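PDB 4N30: protein disulfide isomerase from Pseudomonas aeruginosa, which probably acts as a thioredoxin-fold thiol-disulfide oxidoreductase of the DsbA family, assisting disulfide bond formation or rearrangement in other proteins. Local coordinates for residues W56-Y61 with L186-N191; Y61-C66 with L93-H98; V89-P94 with I172-S177. All blocks are in the same frame, centred on the assembly; numbering follows the deposited sequence.

Contact 1. Residues W56-Y61 with L186-N191; sequences WTINEY and LVIRDN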
loop_
_atom_site.group_PDB
_atom_site.type_symbol
_atom_site.label_atom_id
_atom_site.label_comp_id
_atom_site.label_asym_id
_atom_site.label_seq_id
_atom_site.Cartn_x
_atom_site.Cartn_y
_atom_site.Cartn_z
ATOM N N TRP A 56 11.298 -9.212 7.520
ATOM C CA TRP A 56 10.043 -9.642 6.855
ATOM C C TRP A 56 9.412 -8.394 6.319
ATOM O O TRP A 56 9.462 -7.302 6.929
ATOM C CB TRP A 56 9.102 -10.244 7.895
ATOM C CG TRP A 56 9.645 -11.581 8.357
ATOM C CD1 TRP A 56 9.629 -12.763 7.711
ATOM C CD2 TRP A 56 10.332 -11.786 9.601
ATOM N NE1 TRP A 56 10.258 -13.770 8.495
ATOM C CE2 TRP A 56 10.692 -13.202 9.653
ATOM C CE3 TRP A 56 10.643 -10.978 10.708
ATOM C CZ2 TRP A 56 11.384 -13.764 10.733
ATOM C CZ3 TRP A 56 11.273 -11.595 11.842
ATOM C CH2 TRP A 56 11.634 -12.956 11.819
ATOM N N THR A 57 8.774 -8.533 5.166
ATOM C CA THR A 57 8.038 -7.406 4.536
ATOM C C THR A 57 6.569 -7.836 4.413
ATOM O O THR A 57 6.272 -8.893 3.811
ATOM C CB THR A 57 8.526 -7.199 3.166
ATOM O OG1 THR A 57 9.840 -6.592 3.235
ATOM C CG2 THR A 57 7.620 -6.163 2.325
ATOM N N ILE A 58 5.682 -7.012 4.958
ATOM C CA ILE A 58 4.221 -7.155 4.736
ATOM C C ILE A 58 3.836 -6.364 3.498
ATOM O O ILE A 58 3.969 -5.090 3.536
ATOM C CB ILE A 58 3.417 -6.650 5.909
ATOM C CG1 ILE A 58 3.723 -7.438 7.213
ATOM C CG2 ILE A 58 1.920 -6.681 5.591
ATOM C CD1 ILE A 58 3.136 -6.871 8.509
ATOM N N ASN A 59 3.530 -7.015 2.380
ATOM C CA ASN A 59 2.974 -6.369 1.197
ATOM C C ASN A 59 1.488 -6.236 1.345
ATOM O O ASN A 59 0.809 -7.274 1.480
ATOM C CB ASN A 59 3.285 -7.194 -0.072
ATOM C CG ASN A 59 4.747 -7.212 -0.362
ATOM O OD1 ASN A 59 5.271 -6.294 -0.994
ATOM N ND2 ASN A 59 5.437 -8.248 0.129
ATOM N N GLU A 60 1.003 -5.012 1.477
ATOM C CA GLU A 60 -0.430 -4.786 1.748
ATOM C C GLU A 60 -1.093 -4.362 0.443
ATOM O O GLU A 60 -0.866 -3.238 -0.031
ATOM C CB GLU A 60 -0.610 -3.669 2.834
ATOM C CG GLU A 60 -2.076 -3.319 3.064
ATOM C CD GLU A 60 -2.318 -2.048 3.833
ATOM O OE1 GLU A 60 -1.441 -1.336 4.167
ATOM O OE2 GLU A 60 -3.552 -1.771 3.993
ATOM N N TYR A 61 -1.805 -5.257 -0.191
ATOM C CA TYR A 61 -2.570 -4.949 -1.385
ATOM C C TYR A 61 -3.813 -4.217 -0.968
ATOM O O TYR A 61 -4.671 -4.748 -0.223
ATOM C CB TYR A 61 -2.941 -6.229 -2.163
ATOM C CG TYR A 61 -1.732 -6.810 -2.852
ATOM C CD1 TYR A 61 -1.483 -6.524 -4.191
ATOM C CD2 TYR A 61 -0.826 -7.650 -2.163
ATOM C CE1 TYR A 61 -0.339 -6.990 -4.847
ATOM C CE2 TYR A 61 0.334 -8.139 -2.816
ATOM C CZ TYR A 61 0.488 -7.819 -4.146
ATOM O OH TYR A 61 1.652 -8.244 -4.805
ATOM N N LEU A 186 -2.728 -9.445 2.399
ATOM C CA LEU A 186 -1.276 -9.382 2.705
ATOM C C LEU A 186 -0.508 -10.481 2.040
ATOM O O LEU A 186 -0.990 -11.599 2.070
ATOM C CB LEU A 186 -1.061 -9.417 4.216
ATOM C CG LEU A 186 -1.930 -8.474 5.017
ATOM C CD1 LEU A 186 -1.506 -8.577 6.519
ATOM C CD2 LEU A 186 -1.806 -7.018 4.527
ATOM N N VAL A 187 0.648 -10.140 1.538
ATOM C CA VAL A 187 1.645 -11.173 1.163
ATOM C C VAL A 187 2.838 -10.851 2.066
ATOM O O VAL A 187 3.472 -9.816 1.843
ATOM C CB VAL A 187 1.989 -11.161 -0.330
ATOM C CG1 VAL A 187 3.150 -12.182 -0.566
ATOM C CG2 VAL A 187 0.796 -11.536 -1.184
ATOM N N ILE A 188 3.149 -11.762 3.000
ATOM C CA ILE A 188 4.263 -11.502 3.925
ATOM C C ILE A 188 5.435 -12.316 3.404
ATOM O O ILE A 188 5.327 -13.512 3.265
ATOM C CB ILE A 188 3.921 -11.911 5.346
ATOM C CG1 ILE A 188 2.621 -11.231 5.822
ATOM C CG2 ILE A 188 5.145 -11.628 6.255
ATOM C CD1 ILE A 188 2.213 -11.541 7.260
ATOM N N ARG A 189 6.540 -11.640 3.069
ATOM C CA ARG A 189 7.727 -12.268 2.501
ATOM C C ARG A 189 8.806 -12.269 3.585
ATOM O O ARG A 189 9.100 -11.253 4.235
ATOM C CB ARG A 189 8.140 -11.493 1.295
ATOM C CG ARG A 189 9.421 -12.112 0.663
ATOM C CD ARG A 189 9.690 -11.627 -0.725
ATOM N NE ARG A 189 8.463 -11.742 -1.526
ATOM C CZ ARG A 189 7.915 -12.844 -2.040
ATOM N NH1 ARG A 189 8.484 -14.042 -1.907
ATOM N NH2 ARG A 189 6.765 -12.727 -2.744
ATOM N N ASP A 190 9.538 -13.394 3.696
ATOM C CA ASP A 190 10.793 -13.437 4.451
ATOM C C ASP A 190 11.961 -13.120 3.502
ATOM O O ASP A 190 12.179 -13.809 2.525
ATOM C CB ASP A 190 10.925 -14.888 4.987
ATOM C CG ASP A 190 12.095 -15.084 5.884
ATOM O OD1 ASP A 190 13.137 -14.369 5.691
ATOM O OD2 ASP A 190 12.016 -15.850 6.830
ATOM N N ASN A 191 12.540 -11.927 3.733
ATOM C CA ASN A 191 13.574 -11.418 2.838
ATOM C C ASN A 191 14.886 -12.249 2.897
ATOM O O ASN A 191 15.742 -12.057 2.020
ATOM C CB ASN A 191 13.803 -9.947 3.158
ATOM C CG ASN A 191 12.575 -9.102 2.845
ATOM O OD1 ASN A 191 12.207 -8.276 3.676
ATOM N ND2 ASN A 191 12.038 -9.283 1.664
HETATM O O HOH W 1 8.235 -8.348 -0.870
#

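Contact 2. Residues Y61-C66 with L93-H98; sequences YADLEC and LPLQMH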
loop_
_atom_site.group_PDB
_atom_site.type_symbol
_atom_site.label_atom_id
_atom_site.label_comp_id
_atom_site.label_asym_id
_atom_site.label_seq_id
_atom_site.Cartn_x
_atom_site.Cartn_y
_atom_site.Cartn_z
ATOM N N TYR A 61 -1.805 -5.257 -0.191
ATOM C CA TYR A 61 -2.570 -4.949 -1.385
ATOM C C TYR A 61 -3.813 -4.217 -0.968
ATOM O O TYR A 61 -4.671 -4.748 -0.223
ATOM C CB TYR A 61 -2.941 -6.229 -2.163
ATOM C CG TYR A 61 -1.732 -6.810 -2.852
ATOM C CD1 TYR A 61 -1.483 -6.524 -4.191
ATOM C CD2 TYR A 61 -0.826 -7.650 -2.163
ATOM C CE1 TYR A 61 -0.339 -6.990 -4.847
ATOM C CE2 TYR A 61 0.334 -8.139 -2.816
ATOM C CZ TYR A 61 0.488 -7.819 -4.146
ATOM O OH TYR A 61 1.652 -8.244 -4.805
ATOM N N ALA A 62 -3.969 -2.987 -1.432
ATOM C CA ALA A 62 -4.950 -2.071 -0.856
ATOM C C ALA A 62 -5.501 -1.069 -1.844
ATOM O O ALA A 62 -4.945 -0.831 -2.935
ATOM C CB ALA A 62 -4.338 -1.339 0.331
ATOM N N ASP A 63 -6.663 -0.541 -1.466
ATOM C CA ASP A 63 -7.521 0.313 -2.347
ATOM C C ASP A 63 -7.963 1.497 -1.467
ATOM O O ASP A 63 -8.420 1.310 -0.324
ATOM C CB ASP A 63 -8.716 -0.612 -2.727
ATOM C CG ASP A 63 -9.908 0.112 -3.332
ATOM O OD1 ASP A 63 -10.035 1.318 -3.323
ATOM O OD2 ASP A 63 -10.780 -0.676 -3.877
ATOM N N LEU A 64 -7.717 2.717 -1.976
ATOM C CA LEU A 64 -7.916 3.927 -1.184
ATOM C C LEU A 64 -9.424 4.257 -1.031
ATOM O O LEU A 64 -9.702 5.146 -0.195
ATOM C CB LEU A 64 -7.146 5.061 -1.871
ATOM C CG LEU A 64 -5.642 4.938 -1.552
ATOM C CD1 LEU A 64 -4.803 5.681 -2.618
ATOM C CD2 LEU A 64 -5.285 5.446 -0.142
ATOM N N GLU A 65 -10.312 3.574 -1.702
ATOM C CA GLU A 65 -11.760 3.619 -1.499
ATOM C C GLU A 65 -12.252 2.552 -0.572
ATOM O O GLU A 65 -13.479 2.554 -0.286
ATOM C CB GLU A 65 -12.489 3.578 -2.856
ATOM C CG GLU A 65 -12.283 4.836 -3.712
ATOM C CD GLU A 65 -12.845 6.038 -3.009
ATOM O OE1 GLU A 65 -12.125 6.733 -2.334
ATOM O OE2 GLU A 65 -14.081 6.247 -3.090
ATOM N N CYS A 66 -11.428 1.631 -0.147
ATOM C CA CYS A 66 -11.931 0.445 0.598
ATOM C C CYS A 66 -11.979 0.738 2.071
ATOM O O CYS A 66 -11.039 1.204 2.728
ATOM C CB CYS A 66 -10.933 -0.697 0.310
ATOM S SG CYS A 66 -11.186 -2.098 1.453
ATOM N N LEU A 93 -4.155 -2.273 -5.335
ATOM C CA LEU A 93 -5.202 -3.049 -5.904
ATOM C C LEU A 93 -6.497 -2.266 -5.737
ATOM O O LEU A 93 -7.409 -2.684 -5.061
ATOM C CB LEU A 93 -5.268 -4.422 -5.258
ATOM C CG LEU A 93 -6.295 -5.408 -5.832
ATOM C CD1 LEU A 93 -5.948 -5.669 -7.294
ATOM C CD2 LEU A 93 -6.302 -6.719 -5.048
ATOM N N PRO A 94 -6.669 -1.232 -6.591
ATOM C CA PRO A 94 -7.951 -0.553 -6.631
ATOM C C PRO A 94 -8.981 -1.511 -7.194
ATOM O O PRO A 94 -8.795 -2.048 -8.287
ATOM C CB PRO A 94 -7.696 0.637 -7.600
ATOM C CG PRO A 94 -6.479 0.192 -8.384
ATOM C CD PRO A 94 -5.639 -0.630 -7.466
ATOM N N LEU A 95 -10.081 -1.711 -6.526
ATOM C CA LEU A 95 -11.073 -2.743 -6.899
ATOM C C LEU A 95 -12.002 -2.138 -7.925
ATOM O O LEU A 95 -12.388 -0.974 -7.855
ATOM C CB LEU A 95 -11.884 -3.211 -5.690
ATOM C CG LEU A 95 -11.017 -3.915 -4.610
ATOM C CD1 LEU A 95 -11.953 -4.245 -3.443
ATOM C CD2 LEU A 95 -10.349 -5.146 -5.220
ATOM N N GLN A 96 -12.398 -2.930 -8.912
ATOM C CA GLN A 96 -13.236 -2.438 -9.991
ATOM C C GLN A 96 -14.524 -1.808 -9.466
ATOM O O GLN A 96 -14.977 -0.807 -10.056
ATOM C CB GLN A 96 -13.579 -3.602 -10.957
ATOM C CG GLN A 96 -14.317 -3.160 -12.237
ATOM C CD GLN A 96 -13.529 -2.147 -13.112
ATOM O OE1 GLN A 96 -12.345 -2.245 -13.241
ATOM N NE2 GLN A 96 -14.268 -1.162 -13.626
ATOM N N MET A 97 -15.125 -2.336 -8.380
ATOM C CA MET A 97 -16.386 -1.754 -7.881
ATOM C C MET A 97 -16.197 -0.347 -7.309
ATOM O O MET A 97 -17.213 0.317 -7.118
ATOM C CB MET A 97 -17.009 -2.690 -6.838
ATOM C CG MET A 97 -16.232 -2.678 -5.499
ATOM S SD MET A 97 -16.690 -4.097 -4.543
ATOM C CE MET A 97 -15.859 -3.708 -3.009
ATOM N N HIS A 98 -14.935 0.061 -7.076
ATOM C CA HIS A 98 -14.664 1.408 -6.660
ATOM C C HIS A 98 -14.319 2.386 -7.768
ATOM O O HIS A 98 -14.066 3.580 -7.501
ATOM C CB HIS A 98 -13.627 1.418 -5.514
ATOM C CG HIS A 98 -14.055 0.697 -4.310
ATOM N ND1 HIS A 98 -15.299 0.707 -3.705
ATOM C CD2 HIS A 98 -13.251 -0.081 -3.534
ATOM C CE1 HIS A 98 -15.243 -0.076 -2.582
ATOM N NE2 HIS A 98 -13.995 -0.548 -2.493
#

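Contact 3. Residues V89-P94 with I172-S177; sequences VWRHLP and IDIARS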
loop_
_atom_site.group_PDB
_atom_site.type_symbol
_atom_site.label_atom_id
_atom_site.label_comp_id
_atom_site.label_asym_id
_atom_site.label_seq_id
_atom_site.Cartn_x
_atom_site.Cartn_y
_atom_site.Cartn_z
ATOM N N VAL A 89 5.035 -2.619 2.718
ATOM C CA VAL A 89 5.033 -2.034 1.392
ATOM C C VAL A 89 3.660 -1.957 0.853
ATOM O O VAL A 89 2.913 -2.998 0.879
ATOM C CB VAL A 89 5.970 -2.826 0.425
ATOM C CG1 VAL A 89 5.844 -2.267 -0.975
ATOM C CG2 VAL A 89 7.428 -2.752 0.940
ATOM N N TRP A 90 3.176 -0.766 0.479
ATOM C CA TRP A 90 1.842 -0.638 -0.080
ATOM C C TRP A 90 1.870 -1.204 -1.487
ATOM O O TRP A 90 2.733 -0.727 -2.281
ATOM C CB TRP A 90 1.465 0.839 -0.141
ATOM C CG TRP A 90 0.122 1.148 -0.794
ATOM C CD1 TRP A 90 -0.161 1.278 -2.136
ATOM C CD2 TRP A 90 -1.146 1.353 -0.119
ATOM N NE1 TRP A 90 -1.452 1.600 -2.319
ATOM C CE2 TRP A 90 -2.095 1.676 -1.132
ATOM C CE3 TRP A 90 -1.509 1.388 1.239
ATOM C CZ2 TRP A 90 -3.420 1.983 -0.828
ATOM C CZ3 TRP A 90 -2.826 1.734 1.530
ATOM C CH2 TRP A 90 -3.748 2.020 0.492
ATOM N N ARG A 91 0.946 -2.057 -1.856
ATOM C CA ARG A 91 0.791 -2.515 -3.226
ATOM C C ARG A 91 -0.584 -2.135 -3.689
ATOM O O ARG A 91 -1.590 -2.294 -3.006
ATOM C CB ARG A 91 0.963 -4.051 -3.275
ATOM C CG ARG A 91 2.277 -4.588 -2.677
ATOM C CD ARG A 91 3.526 -4.005 -3.280
ATOM N NE ARG A 91 3.597 -4.585 -4.556
ATOM C CZ ARG A 91 4.123 -5.787 -4.848
ATOM N NH1 ARG A 91 4.626 -6.592 -3.916
ATOM N NH2 ARG A 91 4.075 -6.205 -6.113
ATOM N N HIS A 92 -0.732 -1.684 -4.930
ATOM C CA HIS A 92 -2.019 -1.206 -5.432
ATOM C C HIS A 92 -2.907 -2.293 -5.846
ATOM O O HIS A 92 -2.565 -3.080 -6.777
ATOM C CB HIS A 92 -1.789 -0.221 -6.589
ATOM C CG HIS A 92 -1.094 0.986 -6.179
ATOM N ND1 HIS A 92 -1.689 1.980 -5.462
ATOM C CD2 HIS A 92 0.214 1.405 -6.456
ATOM C CE1 HIS A 92 -0.780 2.953 -5.269
ATOM N NE2 HIS A 92 0.392 2.593 -5.837
ATOM N N LEU A 93 -4.155 -2.273 -5.335
ATOM C CA LEU A 93 -5.202 -3.049 -5.904
ATOM C C LEU A 93 -6.497 -2.266 -5.737
ATOM O O LEU A 93 -7.409 -2.684 -5.061
ATOM C CB LEU A 93 -5.268 -4.422 -5.258
ATOM C CG LEU A 93 -6.295 -5.408 -5.832
ATOM C CD1 LEU A 93 -5.948 -5.669 -7.294
ATOM C CD2 LEU A 93 -6.302 -6.719 -5.048
ATOM N N PRO A 94 -6.669 -1.232 -6.591
ATOM C CA PRO A 94 -7.951 -0.553 -6.631
ATOM C C PRO A 94 -8.981 -1.511 -7.194
ATOM O O PRO A 94 -8.795 -2.048 -8.287
ATOM C CB PRO A 94 -7.696 0.637 -7.600
ATOM C CG PRO A 94 -6.479 0.192 -8.384
ATOM C CD PRO A 94 -5.639 -0.630 -7.466
ATOM N N ILE A 172 -1.470 -4.550 -9.846
ATOM C CA ILE A 172 -2.772 -5.166 -10.043
ATOM C C ILE A 172 -2.653 -6.516 -10.785
ATOM O O ILE A 172 -3.200 -7.577 -10.396
ATOM C CB ILE A 172 -3.682 -4.251 -10.867
ATOM C CG1 ILE A 172 -4.021 -3.012 -10.031
ATOM C CG2 ILE A 172 -5.001 -4.994 -11.237
ATOM C CD1 ILE A 172 -4.607 -1.934 -10.983
ATOM N N ASP A 173 -1.764 -6.536 -11.774
ATOM C CA ASP A 173 -1.505 -7.754 -12.591
ATOM C C ASP A 173 -0.866 -8.808 -11.728
ATOM O O ASP A 173 -1.280 -10.013 -11.799
ATOM C CB ASP A 173 -0.559 -7.441 -13.788
ATOM C CG ASP A 173 -1.218 -6.616 -14.856
ATOM O OD1 ASP A 173 -2.436 -6.360 -14.831
ATOM O OD2 ASP A 173 -0.360 -6.195 -15.670
ATOM N N ILE A 174 0.077 -8.459 -10.859
ATOM C CA ILE A 174 0.678 -9.404 -9.932
ATOM C C ILE A 174 -0.363 -9.945 -8.982
ATOM O O ILE A 174 -0.447 -11.183 -8.728
ATOM C CB ILE A 174 1.879 -8.845 -9.191
ATOM C CG1 ILE A 174 3.018 -8.602 -10.188
ATOM C CG2 ILE A 174 2.318 -9.730 -8.031
ATOM C CD1 ILE A 174 4.085 -7.747 -9.605
ATOM N N ALA A 175 -1.187 -9.035 -8.419
ATOM C CA ALA A 175 -2.272 -9.482 -7.572
ATOM C C ALA A 175 -3.133 -10.505 -8.235
ATOM O O ALA A 175 -3.441 -11.549 -7.627
ATOM C CB ALA A 175 -3.064 -8.295 -7.029
ATOM N N ARG A 176 -3.561 -10.249 -9.462
ATOM C CA ARG A 176 -4.458 -11.154 -10.157
ATOM C C ARG A 176 -3.746 -12.453 -10.464
ATOM O O ARG A 176 -4.395 -13.527 -10.328
ATOM C CB ARG A 176 -5.053 -10.474 -11.411
ATOM C CG ARG A 176 -6.028 -9.329 -10.986
ATOM C CD ARG A 176 -6.943 -8.858 -12.111
ATOM N NE ARG A 176 -6.098 -8.231 -13.120
ATOM C CZ ARG A 176 -6.312 -7.068 -13.753
ATOM N NH1 ARG A 176 -7.431 -6.326 -13.499
ATOM N NH2 ARG A 176 -5.373 -6.682 -14.620
ATOM N N SER A 177 -2.486 -12.428 -10.780
ATOM C CA SER A 177 -1.684 -13.669 -11.044
ATOM C C SER A 177 -1.651 -14.507 -9.813
ATOM O O SER A 177 -1.472 -15.766 -9.873
ATOM C CB SER A 177 -0.248 -13.333 -11.503
ATOM O OG SER A 177 0.657 -13.039 -10.467
#

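Contact 1. Residues W56-Y61 with L186-N191
L186 through D190 pair with W56 through E60 as neighbouring antiparallel strands in the central sheet of the thioredoxin fold, their directions 162° apart. At the start of the second strand, L186 CD2 rests 3.9 Å from I58 CG2 and also meets the aliphatic base of E60, whose carboxylate turns elsewhere, to T73. These side chains share the sheet face covered by helices 67-81 and 205-216. V187 lies on the other face. Its N-H bonds to N59 O, and its carbonyl oxygen is gripped twice by N59: by the backbone N at 2.9 Å, and by ND2 of the side chain at 3.0 Å from the opposite face of the carbonyl plane. That double hold is possible because N59 CG sits beside its own backbone N (chi1 -66°), bringing the amide beside its own N-H, with V187 O close to the amide plane. V187 CG2 meanwhile packs 3.8 Å from Y61 CE2. Back on the helix-covered face, I188 lies alongside I58, their CG1 atoms 4.2 Å apart. R189 and T57 form the second hydrogen-bonded pair, T57 N to R189 O and R189 N to T57 O, each 2.9 Å; a water at the edge of the R189 guanidinium, in its plane, accepts from N59 ND2 and weakly from R189 NE. D190 closes the pairing opposite W56, the two side chains running side by side with the carboxylate and indole planes 67° apart. Its carboxylate is anchored chiefly by a salt bridge to R55, while W56 NE1 gives D190 OD2 a weak hydrogen bond at 3.2 Å.

Contact 2. Residues Y61-C66 with L93-H98
E65 lays its CB over one face of the H98 imidazole, 4.0 Å from the ring centroid and 28° off the normal, in a CH-pi contact. M97 CG covers the opposite face over its centre, and E65 O also lies above the face that E65 CB approaches. D63 comes at the ring edge instead, its carboxylate plane 73° from that of the imidazole; the closeness of D63 OD2 to the ring is doubtful. With CG anti to the backbone N (chi1 165°), the D63 carboxylate lies between its own turn and the other loop. D63 OD1 accepts from E65 N at 2.8 Å, an Asx turn set within the type I turn D63-C66, and D63 OD2 takes L95 N at about 2.9 Å, less certainly placed. Farther back, L93 N bonds to A62 O at 2.9 Å, and L93 CB packs 4.3 Å from Y61 CB, near the plane of the Y61 ring. E65 sends its carboxylate away from H98, to S132 and the backbone of G136 and G138. The turn delivers C66 to the N-cap of the next helix, consistent with the first cysteine of a thioredoxin-type CxxC site. One buried carboxylate thus appears to join this probable active-site turn to the L93-H98 loop.

Contact 3. Residues V89-P94 with I172-S177
The R91 guanidinium is gripped from two sides of its chemistry, by a salt bridge from NE to D171, just before the helical segment, and by a hydrogen bond from NH1 to N59, while I174 reaches it from across the contact: I174 CD1 lies 3.8 Å from R91 NH2, in the plane of the guanidinium at its edge. R91 is bent at chi2 and chi3, and this fold of the chain carries its head group to these partners. No hydrogen bond passes directly between the two segments; the rest is van der Waals packing, mostly apolar. I172 CG1 touches the backbone at H92 O, 3.6 Å away, and the I172 side chain crosses that of P94 at about a right angle, with I172 CD1 3.8 Å from P94 CG. On the other branch, I172 CG2 lies 4.1 Å from L93 CD1, and the same methyl sits over the R176 guanidinium. L93 CD1 also meets A175 CB at 3.9 Å, and I180 packs against both L93 and A175. The helix 162-177 thus packs against the end of strand 86-92 and the loop that follows it, with Y61 of the neighbouring strand beside both R91 and I174, while the side chains of H92 and P94 pack against helix 99-131.

From the N terminus, strand 56-62 takes part first in contact 1 and then, through its last residues and the turn at C66, in contact 2. Contact 2 closes the shortest loop, 26 residues spanning helix 67-81 and strand 86-92. Contact 3 starts on that strand, shares L93 and P94 with contact 2, and closes a loop of 77 residues, mostly helical, by bringing helix 162-177 back to it. The chain then enters strand 185-190, where contact 1 encloses both others. Y61 belongs to contacts 1 and 2 and touches contact 3, while backbone bonds from I58, E60 and A62 to V89 and R91 tie strand 56-62 to strand 86-92.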